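Local structure of hypothetical glycoside hydrolase (Parabacteroides distasonis, 3TAW) at residues Gly60-Met65 against Ile92-Asp97; Pro221-Asp224 against Glu228-Lys231. The protein is of unknown function but belongs to a glycoside hydrolase-related family whose members are built as five-bladed beta-propellers. All blocks are in the same frame, centred on the assembly; numbering follows the deposited sequence.

Contact 1: Gly60-Met65 against Ile92-Asp97; sequences GKIVVM and IHFERD. With EDO (1,2-ethanediol), chain M.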
ATOM      1  N   GLY A  60      -3.592  20.381  -6.313  1.00 16.38           N
ATOM      2  CA  GLY A  60      -3.448  21.154  -5.082  1.00 17.06           C
ATOM      3  C   GLY A  60      -3.953  20.500  -3.799  1.00 16.26           C
ATOM      4  O   GLY A  60      -3.845  21.111  -2.739  1.00 17.23           O
ATOM      5  N   LYS A  61      -4.504  19.286  -3.889  1.00 15.15           N
ATOM      6  CA  LYS A  61      -5.087  18.610  -2.752  1.00 14.37           C
ATOM      7  C   LYS A  61      -4.493  17.229  -2.491  1.00 13.33           C
ATOM      8  O   LYS A  61      -3.960  16.575  -3.397  1.00 13.94           O
ATOM      9  CB  LYS A  61      -6.591  18.420  -2.940  1.00 14.41           C
ATOM     10  CG  LYS A  61      -7.338  19.766  -3.065  1.00 15.42           C
ATOM     11  CD  LYS A  61      -8.828  19.589  -3.146  1.00 16.28           C
ATOM     12  CE  LYS A  61      -9.547  20.916  -3.380  1.00 17.36           C
ATOM     13  NZ  LYS A  61     -11.040  20.739  -3.281  1.00 18.00           N
ATOM     14  N   ILE A  62      -4.650  16.780  -1.255  1.00 12.51           N
ATOM     15  CA  ILE A  62      -4.391  15.391  -0.924  1.00 11.84           C
ATOM     16  C   ILE A  62      -5.550  14.568  -1.477  1.00 11.75           C
ATOM     17  O   ILE A  62      -6.696  14.962  -1.311  1.00 11.37           O
ATOM     18  CB  ILE A  62      -4.283  15.167   0.594  1.00 11.99           C
ATOM     19  CG1 ILE A  62      -3.025  15.844   1.119  1.00 12.37           C
ATOM     20  CG2 ILE A  62      -4.253  13.662   0.924  1.00 11.46           C
ATOM     21  CD1 ILE A  62      -2.899  15.830   2.646  1.00 12.52           C
ATOM     22  N   VAL A  63      -5.232  13.460  -2.149  1.00 11.28           N
ATOM     23  CA  VAL A  63      -6.250  12.498  -2.603  1.00 11.32           C
ATOM     24  C   VAL A  63      -5.970  11.191  -1.900  1.00 11.71           C
ATOM     25  O   VAL A  63      -4.859  10.674  -1.948  1.00 12.54           O
ATOM     26  CB  VAL A  63      -6.260  12.328  -4.139  1.00 11.50           C
ATOM     27  CG1 VAL A  63      -7.228  11.190  -4.568  1.00 11.71           C
ATOM     28  CG2 VAL A  63      -6.608  13.679  -4.828  1.00 11.70           C
ATOM     29  N   VAL A  64      -6.983  10.652  -1.237  1.00 11.33           N
ATOM     30  CA  VAL A  64      -6.904   9.318  -0.681  1.00 11.08           C
ATOM     31  C   VAL A  64      -7.831   8.454  -1.497  1.00 11.78           C
ATOM     32  O   VAL A  64      -9.029   8.775  -1.632  1.00 11.92           O
ATOM     33  CB  VAL A  64      -7.284   9.292   0.790  1.00 11.18           C
ATOM     34  CG1 VAL A  64      -7.560   7.836   1.265  1.00 11.24           C
ATOM     35  CG2 VAL A  64      -6.157   9.941   1.623  1.00 11.47           C
HETATM   36  N   MSE A  65      -7.296   7.346  -2.006  1.00 11.85           N
HETATM   37  CA  MSE A  65      -8.103   6.339  -2.683  1.00 12.20           C
HETATM   38  C   MSE A  65      -8.179   5.126  -1.766  1.00 11.63           C
HETATM   39  O   MSE A  65      -7.247   4.330  -1.658  1.00 11.47           O
HETATM   40  CB  MSE A  65      -7.535   6.024  -4.079  1.00 12.90           C
HETATM   41  CG  MSE A  65      -7.657   7.220  -5.003  1.00 14.22           C
HETATM   42 SE   MSE A  65      -7.199   6.825  -6.856  0.75 15.27          SE
HETATM   43  CE  MSE A  65      -8.487   5.493  -7.366  1.00 17.25           C
ATOM     44  N   ILE A  92      -7.039  15.806   6.972  1.00 15.95           N
ATOM     45  CA  ILE A  92      -7.852  15.236   8.041  1.00 16.98           C
ATOM     46  C   ILE A  92      -9.308  15.122   7.654  1.00 17.19           C
ATOM     47  O   ILE A  92      -9.904  14.069   7.837  1.00 17.33           O
ATOM     48  CB  ILE A  92      -7.736  16.084   9.316  1.00 18.35           C
ATOM     49  CG1 ILE A  92      -6.339  15.928   9.925  1.00 19.04           C
ATOM     50  CG2 ILE A  92      -8.838  15.744  10.327  1.00 18.43           C
ATOM     51  CD1 ILE A  92      -6.022  17.017  10.967  1.00 20.67           C
ATOM     52  N   HIS A  93      -9.873  16.211   7.125  1.00 16.36           N
ATOM     53  CA  HIS A  93     -11.257  16.255   6.676  1.00 17.28           C
ATOM     54  C   HIS A  93     -11.318  16.008   5.168  1.00 16.14           C
ATOM     55  O   HIS A  93     -10.702  16.728   4.404  1.00 16.46           O
ATOM     56  CB  HIS A  93     -11.849  17.624   7.009  1.00 18.40           C
ATOM     57  CG  HIS A  93     -11.839  17.933   8.474  1.00 20.52           C
ATOM     58  ND1 HIS A  93     -10.879  18.730   9.057  1.00 21.05           N
ATOM     59  CD2 HIS A  93     -12.630  17.496   9.481  1.00 21.84           C
ATOM     60  CE1 HIS A  93     -11.100  18.794  10.360  1.00 22.57           C
ATOM     61  NE2 HIS A  93     -12.167  18.068  10.641  1.00 22.44           N
ATOM     62  N   PHE A  94     -12.091  15.002   4.772  1.00 15.90           N
ATOM     63  CA  PHE A  94     -12.164  14.550   3.391  1.00 15.21           C
ATOM     64  C   PHE A  94     -13.525  14.724   2.794  1.00 15.53           C
ATOM     65  O   PHE A  94     -14.550  14.493   3.451  1.00 16.47           O
ATOM     66  CB  PHE A  94     -11.754  13.072   3.296  1.00 14.83           C
ATOM     67  CG  PHE A  94     -10.285  12.887   3.406  1.00 14.35           C
ATOM     68  CD1 PHE A  94      -9.677  12.864   4.646  1.00 14.76           C
ATOM     69  CD2 PHE A  94      -9.495  12.839   2.272  1.00 14.07           C
ATOM     70  CE1 PHE A  94      -8.294  12.762   4.750  1.00 14.70           C
ATOM     71  CE2 PHE A  94      -8.122  12.704   2.353  1.00 14.28           C
ATOM     72  CZ  PHE A  94      -7.514  12.683   3.606  1.00 14.21           C
ATOM     73  N   GLU A  95     -13.513  15.113   1.534  1.00 15.07           N
ATOM     74  CA  GLU A  95     -14.711  15.179   0.702  1.00 15.00           C
ATOM     75  C   GLU A  95     -14.682  13.973  -0.242  1.00 14.49           C
ATOM     76  O   GLU A  95     -13.731  13.806  -1.029  1.00 13.76           O
ATOM     77  CB  GLU A  95     -14.689  16.468  -0.076  1.00 16.40           C
ATOM     78  CG  GLU A  95     -15.881  16.669  -0.986  1.00 17.31           C
ATOM     79  CD  GLU A  95     -15.919  18.089  -1.526  1.00 18.59           C
ATOM     80  OE1 GLU A  95     -15.134  18.390  -2.450  1.00 19.58           O
ATOM     81  OE2 GLU A  95     -16.732  18.879  -1.002  1.00 20.18           O
ATOM     82  N   ARG A  96     -15.698  13.124  -0.138  1.00 14.30           N
ATOM     83  CA  ARG A  96     -15.688  11.810  -0.816  1.00 14.28           C
ATOM     84  C   ARG A  96     -16.644  11.773  -1.989  1.00 14.31           C
ATOM     85  O   ARG A  96     -17.783  12.229  -1.879  1.00 14.76           O
ATOM     86  CB  ARG A  96     -16.065  10.707   0.178  1.00 14.54           C
ATOM     87  CG  ARG A  96     -15.128  10.608   1.356  1.00 14.42           C
ATOM     88  CD  ARG A  96     -15.794   9.947   2.552  1.00 14.79           C
ATOM     89  NE  ARG A  96     -16.166   8.548   2.328  1.00 14.76           N
ATOM     90  CZ  ARG A  96     -16.545   7.723   3.298  1.00 14.59           C
ATOM     91  NH1 ARG A  96     -16.641   8.147   4.554  1.00 14.04           N
ATOM     92  NH2 ARG A  96     -16.819   6.455   3.002  1.00 14.96           N
ATOM     93  N   ASP A  97     -16.183  11.208  -3.097  1.00 13.82           N
ATOM     94  CA  ASP A  97     -17.038  10.920  -4.224  1.00 13.86           C
ATOM     95  C   ASP A  97     -18.052   9.825  -3.877  1.00 13.64           C
ATOM     96  O   ASP A  97     -17.750   8.870  -3.152  1.00 13.82           O
ATOM     97  CB  ASP A  97     -16.212  10.476  -5.434  1.00 13.78           C
ATOM     98  CG  ASP A  97     -15.593  11.641  -6.200  1.00 14.12           C
ATOM     99  OD1 ASP A  97     -15.739  12.823  -5.778  1.00 13.78           O
ATOM    100  OD2 ASP A  97     -14.975  11.346  -7.242  1.00 14.73           O
TER
HETATM  101  C1  EDO M 398     -11.856  19.227   0.478  1.00 27.28           C
HETATM  102  O1  EDO M 398     -11.187  18.975  -0.744  1.00 24.94           O
HETATM  103  C2  EDO M 398     -12.925  20.273   0.201  1.00 29.05           C
HETATM  104  O2  EDO M 398     -12.302  21.463  -0.305  1.00 31.00           O
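The ring of F94 meets two side chains of the strand 61-69 with its CE2-CZ end. I62 comes to the edge, near the ring plane, with CG2 4.2 Å from F94 CE2. V64 approaches obliquely: its CG2 stands 3.5 Å from F94 CE2 and 3.6 Å from F94 CZ, and the two side chains cross at about a right angle. With CG1 of V64 turned anti to the backbone N (chi1 165°), CG2 is the branch left to meet the ring. The contact is small and wholly apolar, burying 136 Å² in all, and the backbones stay well apart, V64 CA and F94 CA being 8.5 Å from each other.

The spacing has a simple cause. Strand 81-88 runs between the two segments, bonded through A86 to V64 and through T87 to E95, and F94 lies against A86 and S88 as it reaches across. I62 and V64 also pack on Y337 of strand 333-340.

At the margin, the extended chain of K61 carries its ammonium to an ethanediol molecule, probably from the crystallisation liquor. K61 NZ donates to O1 of the diol at 3.1 Å and more weakly to O2 at 3.3 Å, while T87 OG1 holds the same molecule. E95 OE1 comes 3.9 Å from diol carbon C2; the diol lies beside both the lysine and the glutamate, whose charged ends are themselves not in contact.

A side chain from the segment that carries the outermost strand 95-96, reaching over strand 81-88 to the second strand 61-69, fits a four-stranded antiparallel blade of a beta-propeller.

Contact 2: Pro221-Asp224 against Glu228-Lys231; sequences PLLD and ELLK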
ATOM      1  N   PRO A 221      10.724  -9.465 -11.660  1.00 17.01           N
ATOM      2  CA  PRO A 221      11.120  -9.782 -10.283  1.00 16.93           C
ATOM      3  C   PRO A 221      12.583 -10.163 -10.204  1.00 17.60           C
ATOM      4  O   PRO A 221      13.091 -10.843 -11.106  1.00 17.83           O
ATOM      5  CB  PRO A 221      10.235 -10.971  -9.932  1.00 17.19           C
ATOM      6  CG  PRO A 221       9.041 -10.774 -10.771  1.00 17.58           C
ATOM      7  CD  PRO A 221       9.603 -10.309 -12.095  1.00 17.40           C
ATOM      8  N   LEU A 222      13.256  -9.710  -9.158  1.00 17.19           N
ATOM      9  CA  LEU A 222      14.641 -10.087  -8.943  1.00 18.50           C
ATOM     10  C   LEU A 222      14.695 -11.551  -8.519  1.00 18.74           C
ATOM     11  O   LEU A 222      13.902 -11.994  -7.685  1.00 18.45           O
ATOM     12  CB  LEU A 222      15.258  -9.207  -7.874  1.00 18.73           C
ATOM     13  CG  LEU A 222      15.890  -7.899  -8.344  1.00 20.19           C
ATOM     14  CD1 LEU A 222      15.079  -7.166  -9.357  1.00 21.00           C
ATOM     15  CD2 LEU A 222      16.294  -7.033  -7.167  1.00 19.19           C
ATOM     16  N   LEU A 223      15.649 -12.288  -9.081  1.00 19.73           N
ATOM     17  CA  LEU A 223      15.762 -13.727  -8.844  1.00 20.87           C
ATOM     18  C   LEU A 223      17.100 -14.105  -8.234  1.00 22.08           C
ATOM     19  O   LEU A 223      18.081 -13.371  -8.346  1.00 21.45           O
ATOM     20  CB  LEU A 223      15.592 -14.506 -10.162  1.00 20.94           C
ATOM     21  CG  LEU A 223      14.341 -14.242 -10.997  1.00 21.25           C
ATOM     22  CD1 LEU A 223      14.371 -15.096 -12.299  1.00 22.29           C
ATOM     23  CD2 LEU A 223      13.067 -14.521 -10.172  1.00 20.31           C
ATOM     24  N   ASP A 224      17.111 -15.259  -7.579  1.00 24.60           N
ATOM     25  CA  ASP A 224      18.348 -15.850  -7.074  1.00 27.10           C
ATOM     26  C   ASP A 224      18.948 -16.748  -8.161  1.00 29.79           C
ATOM     27  O   ASP A 224      18.457 -16.787  -9.291  1.00 29.40           O
ATOM     28  CB  ASP A 224      18.100 -16.605  -5.749  1.00 27.87           C
ATOM     29  CG  ASP A 224      17.255 -17.869  -5.903  1.00 28.38           C
ATOM     30  OD1 ASP A 224      17.094 -18.406  -7.022  1.00 28.46           O
ATOM     31  OD2 ASP A 224      16.737 -18.346  -4.865  1.00 30.02           O
ATOM     32  N   GLU A 228      14.540 -18.543  -8.515  0.50 25.93           N
ATOM     33  CA  GLU A 228      13.468 -18.321  -7.540  0.50 25.27           C
ATOM     34  C   GLU A 228      13.451 -16.846  -7.154  0.50 23.18           C
ATOM     35  O   GLU A 228      14.413 -16.129  -7.414  0.50 22.71           O
ATOM     36  CB  GLU A 228      13.713 -19.142  -6.273  0.50 26.55           C
ATOM     37  CG  GLU A 228      14.138 -20.589  -6.500  0.50 28.12           C
ATOM     38  CD  GLU A 228      14.530 -21.287  -5.208  0.50 29.10           C
ATOM     39  OE1 GLU A 228      15.718 -21.196  -4.787  0.50 30.01           O
ATOM     40  OE2 GLU A 228      13.646 -21.939  -4.619  0.50 30.01           O
ATOM     41  N   LEU A 229      12.363 -16.388  -6.541  1.00 22.06           N
ATOM     42  CA  LEU A 229      12.290 -14.982  -6.084  1.00 20.68           C
ATOM     43  C   LEU A 229      13.351 -14.692  -5.023  1.00 20.45           C
ATOM     44  O   LEU A 229      13.488 -15.428  -4.044  1.00 20.50           O
ATOM     45  CB  LEU A 229      10.919 -14.652  -5.526  1.00 20.21           C
ATOM     46  CG  LEU A 229       9.757 -14.670  -6.513  1.00 20.70           C
ATOM     47  CD1 LEU A 229       8.429 -14.549  -5.759  1.00 19.91           C
ATOM     48  CD2 LEU A 229       9.891 -13.559  -7.580  1.00 20.36           C
ATOM     49  N   LEU A 230      14.098 -13.614  -5.240  1.00 19.14           N
ATOM     50  CA  LEU A 230      15.109 -13.164  -4.313  1.00 18.89           C
ATOM     51  C   LEU A 230      14.443 -12.498  -3.098  1.00 18.28           C
ATOM     52  O   LEU A 230      13.659 -11.549  -3.248  1.00 17.01           O
ATOM     53  CB  LEU A 230      16.030 -12.173  -5.014  1.00 18.87           C
ATOM     54  CG  LEU A 230      17.269 -11.769  -4.247  1.00 19.47           C
ATOM     55  CD1 LEU A 230      18.321 -12.951  -4.242  1.00 19.77           C
ATOM     56  CD2 LEU A 230      17.831 -10.448  -4.796  1.00 19.66           C
ATOM     57  N   LYS A 231      14.806 -12.966  -1.905  1.00 17.85           N
ATOM     58  CA  LYS A 231      14.283 -12.393  -0.670  1.00 17.82           C
ATOM     59  C   LYS A 231      15.237 -11.344  -0.130  1.00 16.96           C
ATOM     60  O   LYS A 231      16.300 -11.678   0.377  1.00 17.81           O
ATOM     61  CB  LYS A 231      14.066 -13.499   0.365  1.00 18.49           C
ATOM     62  CG  LYS A 231      12.964 -14.489  -0.014  1.00 19.80           C
ATOM     63  CD  LYS A 231      12.994 -15.689   0.938  1.00 21.48           C
ATOM     64  CE  LYS A 231      12.226 -16.871   0.386  1.00 23.48           C
ATOM     65  NZ  LYS A 231      12.395 -18.067   1.275  1.00 25.55           N
TER
HETATM   66  O   HOH W   1      12.720 -10.420  -5.633  1.00 14.53           O
HETATM   67  O   HOH W   2      15.387 -17.081  -2.947  1.00 28.77           O
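D224 holds CG between its backbone N and carbonyl carbon (chi1 68°), a rotation that swings the carboxylate back toward E228. OD1 of D224 then accepts the amide of E228, N to OD1 3.0 Å, with the donor standing above the carboxylate plane, 49° out of it. The same oxygen takes a weak bond from the N of N226, as in an Asx turn, so the aspartate ties down the three-residue connection between the segments.

The backbones return the grip. D224 N donates to E228 O at 2.8 Å, and L230 N to L222 O at 2.9 Å in a nearly straight bond (173° at the hydrogen). These two bonds flank L223 and L229, which form the non-hydrogen-bonded pair of a single antiparallel bridge; here L223 CA also comes within 3.1 Å of E228 O in a CA-H...O contact. A water gives its protons to D224 OD2 and L229 O, 2.7 Å from each, and links the carboxylate to the opposing backbone. A second water lies beside both L222 O and L230 O. The close approach of the D224 and E228 carboxylates is doubtful, because E228 has two conformers.

Leucines and a proline fill in the rest. L229 bends its CD2 to P221 CB, 3.5 Å away. L230, its CG anti to the backbone N, lays CD1 4.0 Å from D224 CB, while its CD2 and CB approach L222 CB.

This tight reversal follows the short strand 220-221, which pairs with 209-213. L222 bonds to A210 and packs on A210 and T212, L229 lies on Y209, and P221 and L223 rest against helix 166-169, with Y167 OH bonded to P221 O.

Contacts 1 and 2 lie on opposite sides of the chain's centre, with 37 Å between their centres and about 24 Å between nearest atoms. They follow one another along the chain, contact 1 closing before contact 2 opens, and share no strand. Contact 1 belongs to the antiparallel sheet running 49-58, 61-69, 81-88, 95-96; contact 2 is built on the turn leaving strand 220-221, beside 209-213 in a different sheet. Contact 1 joins the second strand of its sheet to the segment bearing the fourth through side chains, whereas contact 2 is a backbone-bonded reversal, consistent with separate blades of a single propeller domain.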